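Local coordinates for protein alpha-1,2-mannosidase (Bacteroides thetaiotaomicron, PDB 2WW2) that probably hydrolyses alpha-mannosidic linkages with inversion of configuration, as a calcium-dependent glycoside hydrolase of family 92 from a gut symbiont, at residues Y54-S59 with F100-E105; N12-T17 with T28-A33; S81-A86 with K94-P99; Y110-T115 with T122-T127; N39-Q44 with R129-E134. One frame throughout, in Å; residues are numbered along the deposited sequence.

Contact 1: Y54-S59 with F100-E105; sequences YTYTDS and FSHQQE. With NA (sodium ion), chain E.
The rings of Y56 and H102 form an offset stack, with centroids 3.8 Å apart and planes at 8°. Y56 CE1 lies over the centre of one imidazole face, and H102 NE2 stands over the centre of the Y56 ring, 3.5 Å above its plane. Close to the imidazole plane, H102 NE2 donates to the backbone Y56 O at 2.6 Å. H102 ND1 donates to E105 OE1 at 2.6 Å, from above the carboxylate plane. Stack and bonds should fix the ring's rotation. E105 OE2 lies at the edge of the Y54 ring, where Y54 OH donates to its syn lone pair at 2.6 Å. Y54 CG lies opposite its backbone N (chi1 175°), which sends OH across to E105. Y112 OH also bonds E105 OE2. The contact joins a loop to a corner in strand 98-108, where two overlapping type I turns bring H102 O and E105 O to a sodium ion. Four waters share the site. F100 N donates to S59 O at 3.1 Å.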
# COMPACT_ATOMS: atom_id res chain seq x y z
N TYR A 54 -3.64 23.58 -22.09
CA TYR A 54 -4.33 24.38 -21.10
C TYR A 54 -4.15 23.66 -19.77
O TYR A 54 -4.57 22.51 -19.63
CB TYR A 54 -5.83 24.53 -21.44
CG TYR A 54 -6.67 25.26 -20.39
CD1 TYR A 54 -6.91 26.63 -20.50
CD2 TYR A 54 -7.21 24.58 -19.30
CE1 TYR A 54 -7.68 27.31 -19.54
CE2 TYR A 54 -7.99 25.25 -18.33
CZ TYR A 54 -8.21 26.60 -18.46
OH TYR A 54 -8.98 27.25 -17.51
N THR A 55 -3.52 24.34 -18.82
CA THR A 55 -3.29 23.81 -17.48
C THR A 55 -4.05 24.70 -16.50
O THR A 55 -3.77 25.90 -16.40
CB THR A 55 -1.77 23.77 -17.20
OG1 THR A 55 -1.18 22.79 -18.06
CG2 THR A 55 -1.46 23.44 -15.74
N TYR A 56 -5.03 24.12 -15.82
CA TYR A 56 -5.92 24.88 -14.97
C TYR A 56 -5.17 25.69 -13.91
O TYR A 56 -5.58 26.80 -13.57
CB TYR A 56 -6.95 23.96 -14.32
CG TYR A 56 -8.01 24.71 -13.56
CD1 TYR A 56 -9.09 25.29 -14.23
CD2 TYR A 56 -7.92 24.87 -12.18
CE1 TYR A 56 -10.06 25.97 -13.53
CE2 TYR A 56 -8.89 25.56 -11.48
CZ TYR A 56 -9.95 26.12 -12.15
OH TYR A 56 -10.92 26.81 -11.44
N THR A 57 -4.07 25.16 -13.39
CA THR A 57 -3.34 25.86 -12.34
C THR A 57 -2.43 26.98 -12.88
O THR A 57 -1.83 27.72 -12.11
CB THR A 57 -2.51 24.90 -11.46
OG1 THR A 57 -1.69 24.09 -12.31
CG2 THR A 57 -3.42 23.99 -10.62
N ASP A 58 -2.29 27.09 -14.21
CA ASP A 58 -1.46 28.15 -14.77
C ASP A 58 -2.32 29.39 -14.99
O ASP A 58 -3.50 29.28 -15.35
CB ASP A 58 -0.72 27.67 -16.04
CG ASP A 58 0.44 26.73 -15.70
OD1 ASP A 58 0.98 26.80 -14.57
OD2 ASP A 58 0.84 25.90 -16.53
N SER A 59 -1.77 30.56 -14.72
CA SER A 59 -2.56 31.78 -14.69
C SER A 59 -2.16 32.79 -15.76
O SER A 59 -2.53 33.97 -15.68
CB SER A 59 -2.45 32.42 -13.30
OG SER A 59 -1.09 32.78 -13.03
N PHE A 100 -4.56 36.22 -16.03
CA PHE A 100 -6.02 36.21 -15.91
C PHE A 100 -6.42 35.40 -14.68
O PHE A 100 -5.63 34.58 -14.17
CB PHE A 100 -6.68 35.60 -17.17
CG PHE A 100 -6.49 34.12 -17.30
CD1 PHE A 100 -7.50 33.24 -16.93
CD2 PHE A 100 -5.30 33.60 -17.82
CE1 PHE A 100 -7.32 31.85 -17.02
CE2 PHE A 100 -5.11 32.23 -17.93
CZ PHE A 100 -6.13 31.35 -17.56
N SER A 101 -7.64 35.61 -14.20
CA SER A 101 -8.18 34.86 -13.07
C SER A 101 -9.32 33.99 -13.54
O SER A 101 -10.11 34.41 -14.40
CB SER A 101 -8.70 35.84 -12.02
OG SER A 101 -9.43 35.15 -11.03
N HIS A 102 -9.41 32.76 -13.01
CA HIS A 102 -10.56 31.92 -13.34
C HIS A 102 -11.86 32.58 -12.88
O HIS A 102 -12.92 32.21 -13.34
CB HIS A 102 -10.43 30.52 -12.71
CG HIS A 102 -9.30 29.70 -13.28
ND1 HIS A 102 -9.28 29.26 -14.58
CD2 HIS A 102 -8.17 29.21 -12.70
CE1 HIS A 102 -8.18 28.56 -14.80
NE2 HIS A 102 -7.49 28.52 -13.68
N GLN A 103 -11.78 33.56 -11.98
CA GLN A 103 -13.01 34.24 -11.54
C GLN A 103 -13.61 35.05 -12.68
O GLN A 103 -14.81 35.38 -12.67
CB GLN A 103 -12.74 35.20 -10.37
CG GLN A 103 -12.67 34.53 -9.03
CD GLN A 103 -12.44 35.53 -7.92
OE1 GLN A 103 -11.33 36.04 -7.76
NE2 GLN A 103 -13.48 35.84 -7.16
N GLN A 104 -12.77 35.40 -13.66
CA GLN A 104 -13.24 36.13 -14.83
C GLN A 104 -13.16 35.27 -16.08
O GLN A 104 -12.91 35.76 -17.17
CB GLN A 104 -12.49 37.45 -15.00
CG GLN A 104 -12.99 38.55 -14.04
CD GLN A 104 -14.37 39.08 -14.47
OE1 GLN A 104 -14.80 38.87 -15.61
NE2 GLN A 104 -15.05 39.75 -13.57
N GLU A 105 -13.41 33.97 -15.92
CA GLU A 105 -13.38 33.02 -17.02
C GLU A 105 -14.69 32.23 -17.04
O GLU A 105 -15.15 31.76 -16.01
CB GLU A 105 -12.21 32.06 -16.82
CG GLU A 105 -12.14 30.91 -17.84
CD GLU A 105 -11.18 29.81 -17.41
OE1 GLU A 105 -11.30 29.34 -16.25
OE2 GLU A 105 -10.30 29.43 -18.21
NA NA E . -14.82 30.97 -13.88
O HOH W 1 -16.21 32.71 -13.00
O HOH W 2 -13.65 29.14 -14.93
O HOH W 3 -16.89 29.67 -14.10
O HOH W 4 -14.31 29.70 -11.76

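Contact 2: N12-T17 with T28-A33; sequences NPLMGT and TYPAVA
P30 is met by P13 at CA and CB and by L14 CD2 along CB, CG and CD. P30 CB lies 3.9 Å from P13 CB. P30 CB lies 3.8 Å from L14 CD2, and the leucine side chain runs at a slant to the proline ring. L14 CG stands anti to its own carbonyl carbon (chi1 -70°), which brings the CD2 branch to P30. The chain is bent at both places. N12 to M15 form a type I turn, L14 to T17 a type II turn, and P30 is the centre of an inverse gamma turn. N12 OD1 accepts from L14 N at 2.9 Å, an Asx turn that fixes the start of the first bend. At the other end, T17 and T28 cross at about a right angle. T17 OG1 donates to T28 O at 2.8 Å, in the carbonyl plane and on a lone pair. The methyl T28 CG2 packs 3.5 Å from T17 O. The hydroxyl of T28 turns to Y54 O instead. A valine in place of T17 would probably leave T28 O without this donor. Contact 2 joins two loops ahead of strand 40-44. The proline and leucine surfaces at one end pack closely but without direction, while the lone-pair bond from T17 OG1 links the loops at the other and sets the placing of T28 O.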
# COMPACT_ATOMS: atom_id res chain seq x y z
N ASN A 12 -19.96 21.46 -18.13
CA ASN A 12 -18.73 22.11 -17.67
C ASN A 12 -17.56 21.54 -18.44
O ASN A 12 -17.13 20.43 -18.15
CB ASN A 12 -18.51 21.86 -16.18
CG ASN A 12 -17.22 22.49 -15.68
OD1 ASN A 12 -16.61 23.32 -16.37
ND2 ASN A 12 -16.79 22.12 -14.49
N PRO A 13 -17.04 22.29 -19.44
CA PRO A 13 -15.92 21.80 -20.26
C PRO A 13 -14.64 21.69 -19.44
O PRO A 13 -13.66 21.09 -19.89
CB PRO A 13 -15.76 22.89 -21.32
CG PRO A 13 -17.11 23.61 -21.36
CD PRO A 13 -17.53 23.60 -19.89
N LEU A 14 -14.64 22.25 -18.24
CA LEU A 14 -13.48 22.09 -17.35
C LEU A 14 -13.59 20.91 -16.38
O LEU A 14 -12.71 20.72 -15.53
CB LEU A 14 -13.26 23.36 -16.55
CG LEU A 14 -12.76 24.52 -17.39
CD1 LEU A 14 -12.77 25.82 -16.58
CD2 LEU A 14 -11.36 24.21 -17.93
N MET A 15 -14.66 20.13 -16.49
CA MET A 15 -14.81 18.97 -15.62
C MET A 15 -13.60 18.06 -15.75
O MET A 15 -13.25 17.67 -16.85
CB MET A 15 -16.06 18.16 -15.98
CG MET A 15 -16.13 16.83 -15.23
SD MET A 15 -17.63 15.89 -15.54
CE MET A 15 -17.17 14.26 -14.96
N GLY A 16 -12.99 17.72 -14.62
CA GLY A 16 -11.83 16.82 -14.63
C GLY A 16 -10.55 17.45 -15.21
O GLY A 16 -9.55 16.76 -15.41
N THR A 17 -10.57 18.75 -15.47
CA THR A 17 -9.35 19.41 -15.96
C THR A 17 -8.14 19.21 -15.00
O THR A 17 -6.98 19.25 -15.43
CB THR A 17 -9.58 20.92 -16.26
OG1 THR A 17 -8.48 21.42 -17.03
CG2 THR A 17 -9.72 21.75 -14.97
N THR A 28 -7.18 17.95 -21.21
CA THR A 28 -7.69 18.77 -20.13
C THR A 28 -8.19 20.12 -20.61
O THR A 28 -8.38 21.02 -19.79
CB THR A 28 -6.62 19.02 -19.02
OG1 THR A 28 -5.53 19.76 -19.58
CG2 THR A 28 -6.08 17.69 -18.43
N TYR A 29 -8.44 20.27 -21.91
CA TYR A 29 -8.78 21.62 -22.40
C TYR A 29 -10.28 21.86 -22.61
O TYR A 29 -11.00 20.98 -23.03
CB TYR A 29 -7.97 22.03 -23.64
CG TYR A 29 -8.22 21.25 -24.93
CD1 TYR A 29 -9.22 21.63 -25.83
CD2 TYR A 29 -7.43 20.15 -25.26
CE1 TYR A 29 -9.42 20.94 -27.04
CE2 TYR A 29 -7.62 19.45 -26.46
CZ TYR A 29 -8.61 19.85 -27.34
OH TYR A 29 -8.81 19.17 -28.53
N PRO A 30 -10.73 23.09 -22.33
CA PRO A 30 -12.17 23.39 -22.41
C PRO A 30 -12.60 23.67 -23.86
O PRO A 30 -12.74 24.81 -24.27
CB PRO A 30 -12.32 24.64 -21.54
CG PRO A 30 -10.95 25.34 -21.67
CD PRO A 30 -9.93 24.22 -21.81
N ALA A 31 -12.79 22.61 -24.64
CA ALA A 31 -13.02 22.74 -26.08
C ALA A 31 -14.29 23.54 -26.42
O ALA A 31 -15.40 23.23 -25.97
CB ALA A 31 -13.10 21.36 -26.71
N VAL A 32 -14.10 24.57 -27.23
CA VAL A 32 -15.20 25.32 -27.83
C VAL A 32 -15.44 24.72 -29.22
O VAL A 32 -14.53 24.68 -30.07
CB VAL A 32 -14.85 26.80 -27.94
CG1 VAL A 32 -15.99 27.58 -28.64
CG2 VAL A 32 -14.56 27.37 -26.55
N ALA A 33 -16.65 24.22 -29.46
CA ALA A 33 -16.86 23.43 -30.67
C ALA A 33 -18.35 23.26 -30.94
O ALA A 33 -19.18 23.70 -30.16
CB ALA A 33 -16.22 22.02 -30.50

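Contact 3: S81-A86 with K94-P99; sequences SIMPLA and KERLVP
Apolar contacts gather on V98, whose CG2 branch meets two side chains of strand 80-86. V98 CG2 lies 3.5 Å from L85 CD2 and 3.6 Å from M83 CE. M83 reaches it because its chain folds back by rotation about CB-CG (chi2 58°), which carries the methyl to the valine. A second kind of contact is made by R96. It slides past M83 in the opposite direction, its CD and NE beside M83 CB; R96 NE is 3.9 Å from M83 CB. The polar end of R96 comes near S81, but R96 NH2 and S81 OG, 3.5 Å apart, are poorly aligned and do not bond. The guanidinium has firmer partners. NE donates to R62 O, and NH1 forms a salt bridge with D148 and bonds M91 O. D148 probably balances the charge, while the two carbonyls satisfy N-H groups. Strand 60-67 pairs with both 80-86 and 98-108, so the two contact segments flank a shared neighbour. Strand 143-148 also borders 80-86, and F116 of strand 111-116 packs on M83 and V98.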
# COMPACT_ATOMS: atom_id res chain seq x y z
N SER A 81 -2.86 30.12 -33.69
CA SER A 81 -3.56 30.79 -32.58
C SER A 81 -3.77 32.25 -32.88
O SER A 81 -3.10 32.84 -33.73
CB SER A 81 -2.81 30.65 -31.24
OG SER A 81 -1.60 31.40 -31.25
N ILE A 82 -4.70 32.84 -32.14
CA ILE A 82 -5.00 34.25 -32.25
C ILE A 82 -4.95 34.78 -30.81
O ILE A 82 -5.45 34.12 -29.90
CB ILE A 82 -6.43 34.44 -32.80
CG1 ILE A 82 -6.48 34.08 -34.29
CG2 ILE A 82 -6.92 35.86 -32.58
CD1 ILE A 82 -7.91 33.91 -34.81
N MET A 83 -4.31 35.93 -30.59
CA MET A 83 -4.16 36.46 -29.24
C MET A 83 -4.32 37.98 -29.25
O MET A 83 -3.46 38.70 -29.74
CB MET A 83 -2.79 36.08 -28.64
CG MET A 83 -2.63 36.53 -27.20
SD MET A 83 -3.92 35.84 -26.12
CE MET A 83 -3.31 36.41 -24.55
N PRO A 84 -5.43 38.47 -28.70
CA PRO A 84 -5.53 39.92 -28.56
C PRO A 84 -4.63 40.39 -27.40
O PRO A 84 -4.45 39.66 -26.42
CB PRO A 84 -7.01 40.15 -28.27
CG PRO A 84 -7.50 38.86 -27.69
CD PRO A 84 -6.64 37.76 -28.26
N LEU A 85 -4.06 41.59 -27.51
CA LEU A 85 -3.16 42.12 -26.49
C LEU A 85 -3.45 43.60 -26.27
O LEU A 85 -3.74 44.32 -27.22
CB LEU A 85 -1.69 41.97 -26.91
CG LEU A 85 -1.08 40.57 -27.04
CD1 LEU A 85 0.32 40.71 -27.64
CD2 LEU A 85 -1.03 39.83 -25.66
N ALA A 86 -3.34 44.05 -25.03
CA ALA A 86 -3.44 45.46 -24.74
C ALA A 86 -2.09 45.92 -24.25
O ALA A 86 -1.42 45.20 -23.49
CB ALA A 86 -4.50 45.72 -23.68
N LYS A 94 6.71 32.39 -26.47
CA LYS A 94 7.53 32.37 -25.26
C LYS A 94 7.34 33.63 -24.44
O LYS A 94 7.60 33.62 -23.25
CB LYS A 94 9.01 32.25 -25.61
CG LYS A 94 9.36 31.00 -26.41
CD LYS A 94 9.92 29.91 -25.52
CE LYS A 94 10.58 28.81 -26.35
NZ LYS A 94 10.94 27.64 -25.49
N GLU A 95 6.91 34.71 -25.09
CA GLU A 95 6.77 36.01 -24.46
C GLU A 95 5.32 36.53 -24.32
O GLU A 95 5.11 37.51 -23.62
CB GLU A 95 7.56 37.06 -25.23
CG GLU A 95 9.05 36.88 -25.13
CD GLU A 95 9.77 38.12 -25.58
OE1 GLU A 95 9.83 38.35 -26.80
OE2 GLU A 95 10.26 38.87 -24.70
N ARG A 96 4.36 35.90 -24.99
CA ARG A 96 2.96 36.29 -24.88
C ARG A 96 2.38 35.60 -23.68
O ARG A 96 1.92 34.45 -23.78
CB ARG A 96 2.11 35.86 -26.10
CG ARG A 96 2.39 36.58 -27.37
CD ARG A 96 1.35 36.25 -28.46
NE ARG A 96 0.90 34.86 -28.46
CZ ARG A 96 1.38 33.89 -29.22
NH1 ARG A 96 2.38 34.12 -30.09
NH2 ARG A 96 0.86 32.67 -29.12
N LEU A 97 2.40 36.27 -22.55
CA LEU A 97 1.96 35.68 -21.31
C LEU A 97 1.12 36.72 -20.61
O LEU A 97 1.66 37.67 -20.07
CB LEU A 97 3.16 35.38 -20.41
CG LEU A 97 4.06 34.18 -20.68
CD1 LEU A 97 3.29 32.89 -20.77
CD2 LEU A 97 4.89 34.43 -21.92
N VAL A 98 -0.20 36.55 -20.60
CA VAL A 98 -1.05 37.59 -20.07
C VAL A 98 -1.85 37.03 -18.90
O VAL A 98 -2.58 36.03 -19.06
CB VAL A 98 -2.03 38.10 -21.14
CG1 VAL A 98 -2.85 39.27 -20.59
CG2 VAL A 98 -1.26 38.50 -22.40
N PRO A 99 -1.71 37.65 -17.72
CA PRO A 99 -2.35 37.11 -16.52
C PRO A 99 -3.88 37.25 -16.53
O PRO A 99 -4.41 38.28 -16.98
CB PRO A 99 -1.73 37.93 -15.35
CG PRO A 99 -0.92 39.03 -15.97
CD PRO A 99 -0.81 38.79 -17.46

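Contact 4: Y110-T115 with T122-T127; sequences YNYSVT and TSLSAT
S125 OG donates to Y110 O at 2.7 Å, in the carbonyl plane and on a lone pair. This short bond secures the open end of a beta hairpin of strands 111-116 and 121-126. The segments 111-115 and 122-126 run antiparallel, their axes at 171°. S125 OG sits beside its backbone N (chi1 -72°), on the side facing the first strand. Next come four backbone bonds. Y112 and L124 are a hydrogen-bonded pair, with Y112 N to L124 O at 3.0 Å and the return bond equally long. V114 and T122 form the second such pair. Between them S113 and S123 are a non-hydrogen-bonded pair, their CA atoms 4.0 Å apart. S113 CB and S123 CB touch at 3.5 Å on the face shared by these serines. On the other face the contacts are apolar. Y112 CD2 meets L124 CD2 at 4.1 Å. V114 CG1 lies alongside T122 CG2 at 4.0 Å, the two side chains pointing the same way. Polar ends of the second strand find partners on the adjoining strand 130-136: S123 OG bonds the carboxylate oxygen E134 OE2, and T122 OG1 the backbone E134 O. In the middle of the hairpin Y112 O does double duty. Y112 O accepts L124 N and also lies 3.1 Å from S123 CA in a CA-H...O contact.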
# COMPACT_ATOMS: atom_id res chain seq x y z
N TYR A 110 -20.23 26.39 -26.26
CA TYR A 110 -20.68 27.26 -27.34
C TYR A 110 -20.02 28.64 -27.28
O TYR A 110 -20.25 29.47 -28.14
CB TYR A 110 -22.22 27.41 -27.29
CG TYR A 110 -22.71 27.97 -25.98
CD1 TYR A 110 -22.79 29.35 -25.78
CD2 TYR A 110 -23.09 27.12 -24.94
CE1 TYR A 110 -23.22 29.86 -24.55
CE2 TYR A 110 -23.51 27.63 -23.73
CZ TYR A 110 -23.59 28.99 -23.54
OH TYR A 110 -24.01 29.48 -22.30
N ASN A 111 -19.21 28.88 -26.25
CA ASN A 111 -18.52 30.14 -26.06
C ASN A 111 -17.54 30.07 -24.89
O ASN A 111 -17.88 29.63 -23.81
CB ASN A 111 -19.53 31.28 -25.78
CG ASN A 111 -18.87 32.65 -25.74
OD1 ASN A 111 -18.65 33.28 -26.78
ND2 ASN A 111 -18.54 33.13 -24.54
N TYR A 112 -16.32 30.54 -25.12
CA TYR A 112 -15.37 30.74 -24.05
C TYR A 112 -15.10 32.24 -23.92
O TYR A 112 -14.77 32.90 -24.92
CB TYR A 112 -14.07 30.00 -24.35
CG TYR A 112 -12.99 30.21 -23.29
CD1 TYR A 112 -12.84 29.31 -22.24
CD2 TYR A 112 -12.15 31.31 -23.35
CE1 TYR A 112 -11.85 29.51 -21.25
CE2 TYR A 112 -11.15 31.52 -22.38
CZ TYR A 112 -11.01 30.61 -21.35
OH TYR A 112 -10.04 30.82 -20.40
N SER A 113 -15.27 32.78 -22.71
CA SER A 113 -15.05 34.21 -22.48
C SER A 113 -14.06 34.37 -21.32
O SER A 113 -14.11 33.63 -20.33
CB SER A 113 -16.38 34.89 -22.15
OG SER A 113 -16.20 36.27 -21.82
N VAL A 114 -13.12 35.30 -21.45
CA VAL A 114 -12.19 35.59 -20.35
C VAL A 114 -11.87 37.08 -20.35
O VAL A 114 -11.83 37.72 -21.41
CB VAL A 114 -10.91 34.73 -20.47
CG1 VAL A 114 -10.13 35.10 -21.74
CG2 VAL A 114 -10.02 34.87 -19.23
N THR A 115 -11.70 37.64 -19.16
CA THR A 115 -11.24 39.02 -19.03
C THR A 115 -9.91 38.98 -18.31
O THR A 115 -9.79 38.39 -17.21
CB THR A 115 -12.24 39.86 -18.24
OG1 THR A 115 -13.51 39.77 -18.89
CG2 THR A 115 -11.80 41.34 -18.13
N THR A 122 -12.30 39.14 -23.99
CA THR A 122 -12.51 38.51 -25.29
C THR A 122 -13.39 37.27 -25.13
O THR A 122 -13.38 36.62 -24.08
CB THR A 122 -11.17 38.16 -25.98
OG1 THR A 122 -11.42 37.66 -27.30
CG2 THR A 122 -10.40 37.13 -25.21
N SER A 123 -14.20 36.98 -26.15
CA SER A 123 -14.85 35.68 -26.20
C SER A 123 -14.86 35.14 -27.62
O SER A 123 -14.68 35.89 -28.61
CB SER A 123 -16.25 35.69 -25.58
OG SER A 123 -17.23 36.21 -26.46
N LEU A 124 -15.00 33.83 -27.73
CA LEU A 124 -15.03 33.18 -29.03
C LEU A 124 -16.05 32.05 -29.01
O LEU A 124 -16.25 31.39 -28.00
CB LEU A 124 -13.65 32.63 -29.38
CG LEU A 124 -13.03 31.60 -28.44
CD1 LEU A 124 -12.16 30.68 -29.23
CD2 LEU A 124 -12.23 32.23 -27.31
N SER A 125 -16.66 31.82 -30.17
CA SER A 125 -17.62 30.75 -30.34
C SER A 125 -17.27 30.07 -31.66
O SER A 125 -16.78 30.73 -32.58
CB SER A 125 -19.05 31.34 -30.40
OG SER A 125 -19.44 31.80 -29.11
N ALA A 126 -17.50 28.77 -31.75
CA ALA A 126 -17.07 28.04 -32.94
C ALA A 126 -18.25 27.53 -33.77
O ALA A 126 -19.33 27.27 -33.25
CB ALA A 126 -16.19 26.86 -32.52
N THR A 127 -18.02 27.38 -35.07
CA THR A 127 -18.92 26.62 -35.91
C THR A 127 -18.14 25.32 -36.15
O THR A 127 -17.13 25.10 -35.49
CB THR A 127 -19.18 27.35 -37.26
OG1 THR A 127 -17.94 27.56 -37.95
CG2 THR A 127 -19.86 28.72 -37.02

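Contact 5: N39-Q44 with R129-E134; sequences NFWSPQ and RGAVFE
N39 comes first, its OD1 only 2.9 Å from R129 O. Both are acceptors and form no bond; N39 OD1 is bonded to S235 OG. Water 5 can donate to N39 O or G130 O, perhaps not to both at once. W41 carries the rest of the contact. Its CG lies opposite the carbonyl carbon (chi1 -75°), which carries the indole over A131. A131 CB sits over the face of the W41 five-membered ring in a CH-pi contact, 3.6 Å from the ring centroid and 15° off the normal. F133 turns its edge toward the face of the six-membered ring, an offset edge-to-face pair with planes at 85°. Water 6 accepts from W41 NE1 at 3.0 Å and donates to R129 O. A leucine in place of W41 would probably leave A131 and F133 without their flat partner and water 6 without its donor. Strands 40-44 and 130-136 thus do not pair but pack through the indole, and water serves polar atoms at the N39 end.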
# COMPACT_ATOMS: atom_id res chain seq x y z
N ASN A 39 -12.83 21.63 -36.67
CA ASN A 39 -11.86 22.45 -35.95
C ASN A 39 -12.42 22.75 -34.56
O ASN A 39 -13.60 23.11 -34.45
CB ASN A 39 -11.57 23.77 -36.68
CG ASN A 39 -11.01 23.58 -38.09
OD1 ASN A 39 -11.42 24.28 -39.06
ND2 ASN A 39 -10.07 22.68 -38.23
N PHE A 40 -11.60 22.58 -33.53
CA PHE A 40 -11.97 23.00 -32.16
C PHE A 40 -11.19 24.24 -31.81
O PHE A 40 -10.16 24.53 -32.44
CB PHE A 40 -11.62 21.96 -31.10
CG PHE A 40 -12.39 20.65 -31.20
CD1 PHE A 40 -13.52 20.53 -32.00
CD2 PHE A 40 -11.96 19.54 -30.45
CE1 PHE A 40 -14.23 19.32 -32.09
CE2 PHE A 40 -12.66 18.31 -30.51
CZ PHE A 40 -13.78 18.20 -31.33
N TRP A 41 -11.66 24.96 -30.79
CA TRP A 41 -10.96 26.16 -30.32
C TRP A 41 -10.74 26.03 -28.81
O TRP A 41 -11.58 25.45 -28.11
CB TRP A 41 -11.74 27.45 -30.69
CG TRP A 41 -11.57 27.73 -32.18
CD1 TRP A 41 -12.26 27.14 -33.22
CD2 TRP A 41 -10.59 28.58 -32.78
NE1 TRP A 41 -11.76 27.60 -34.43
CE2 TRP A 41 -10.74 28.48 -34.18
CE3 TRP A 41 -9.60 29.43 -32.26
CZ2 TRP A 41 -9.95 29.22 -35.07
CZ3 TRP A 41 -8.82 30.16 -33.15
CH2 TRP A 41 -9.00 30.05 -34.53
N SER A 42 -9.62 26.55 -28.31
CA SER A 42 -9.35 26.51 -26.86
C SER A 42 -8.39 27.62 -26.44
O SER A 42 -7.49 27.97 -27.18
CB SER A 42 -8.67 25.15 -26.53
OG SER A 42 -8.28 25.04 -25.16
N PRO A 43 -8.53 28.11 -25.20
CA PRO A 43 -7.47 28.89 -24.60
C PRO A 43 -6.19 28.06 -24.47
O PRO A 43 -6.24 26.81 -24.32
CB PRO A 43 -8.01 29.20 -23.18
CG PRO A 43 -9.01 28.08 -22.91
CD PRO A 43 -9.64 27.84 -24.27
N GLN A 44 -5.06 28.75 -24.54
CA GLN A 44 -3.76 28.10 -24.43
C GLN A 44 -2.91 28.78 -23.34
O GLN A 44 -2.67 29.99 -23.39
CB GLN A 44 -3.02 28.17 -25.77
CG GLN A 44 -1.55 27.69 -25.70
CD GLN A 44 -0.78 28.02 -26.96
OE1 GLN A 44 -1.36 28.52 -27.93
NE2 GLN A 44 0.52 27.75 -26.96
N ARG A 129 -16.23 24.53 -38.65
CA ARG A 129 -14.93 24.79 -39.27
C ARG A 129 -14.40 26.21 -39.03
O ARG A 129 -13.27 26.50 -39.36
CB ARG A 129 -15.01 24.46 -40.77
CG ARG A 129 -15.39 22.99 -40.99
CD ARG A 129 -15.61 22.65 -42.50
NE ARG A 129 -16.19 21.31 -42.59
CZ ARG A 129 -17.47 21.05 -42.38
NH1 ARG A 129 -18.32 22.04 -42.10
NH2 ARG A 129 -17.91 19.80 -42.47
N GLY A 130 -15.20 27.07 -38.40
CA GLY A 130 -14.72 28.43 -38.18
C GLY A 130 -14.97 28.90 -36.76
O GLY A 130 -15.45 28.12 -35.92
N ALA A 131 -14.64 30.17 -36.49
CA ALA A 131 -14.89 30.76 -35.16
C ALA A 131 -15.08 32.26 -35.31
O ALA A 131 -14.63 32.85 -36.29
CB ALA A 131 -13.70 30.49 -34.21
N VAL A 132 -15.72 32.88 -34.33
CA VAL A 132 -15.82 34.33 -34.32
C VAL A 132 -15.46 34.79 -32.92
O VAL A 132 -15.87 34.15 -31.97
CB VAL A 132 -17.24 34.82 -34.74
CG1 VAL A 132 -17.35 36.34 -34.61
CG2 VAL A 132 -17.55 34.40 -36.19
N PHE A 133 -14.63 35.83 -32.83
CA PHE A 133 -14.21 36.43 -31.56
C PHE A 133 -14.88 37.80 -31.41
O PHE A 133 -15.13 38.48 -32.42
CB PHE A 133 -12.70 36.73 -31.56
CG PHE A 133 -11.80 35.51 -31.50
CD1 PHE A 133 -10.99 35.28 -30.38
CD2 PHE A 133 -11.75 34.62 -32.56
CE1 PHE A 133 -10.14 34.17 -30.33
CE2 PHE A 133 -10.90 33.49 -32.50
CZ PHE A 133 -10.10 33.27 -31.39
N GLU A 134 -15.08 38.25 -30.18
CA GLU A 134 -15.28 39.67 -29.91
C GLU A 134 -14.09 40.05 -29.03
O GLU A 134 -13.62 39.23 -28.25
CB GLU A 134 -16.59 39.91 -29.14
CG GLU A 134 -16.49 39.34 -27.68
CD GLU A 134 -17.76 39.47 -26.85
OE1 GLU A 134 -18.56 40.42 -27.09
OE2 GLU A 134 -17.95 38.61 -25.94
O HOH W 5 -14.02 25.74 -35.70
O HOH W 6 -11.40 27.43 -37.40

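How the contacts relate
From the N terminus, contact 2 closes a short loop before any strand begins. Contact 5 then opens at strand 40-44 and closes last, at 129-134, so its long loop encloses the other three. Inside it, contact 1 opens at 54-59 and closes at 100-105. Contact 3 is nested within contact 1, between strands 80-86 and 98-108. Contact 4, a hairpin, follows contact 1 in series. None of them cross. Contacts 2 and 5 meet where V32 N bonds W41 O. Contacts 1 and 4 meet on neighbouring strands 98-108 and 111-116, and contacts 4 and 5 on 121-126 and 130-136. Together they tie the early loops to the strands of the N-terminal domain.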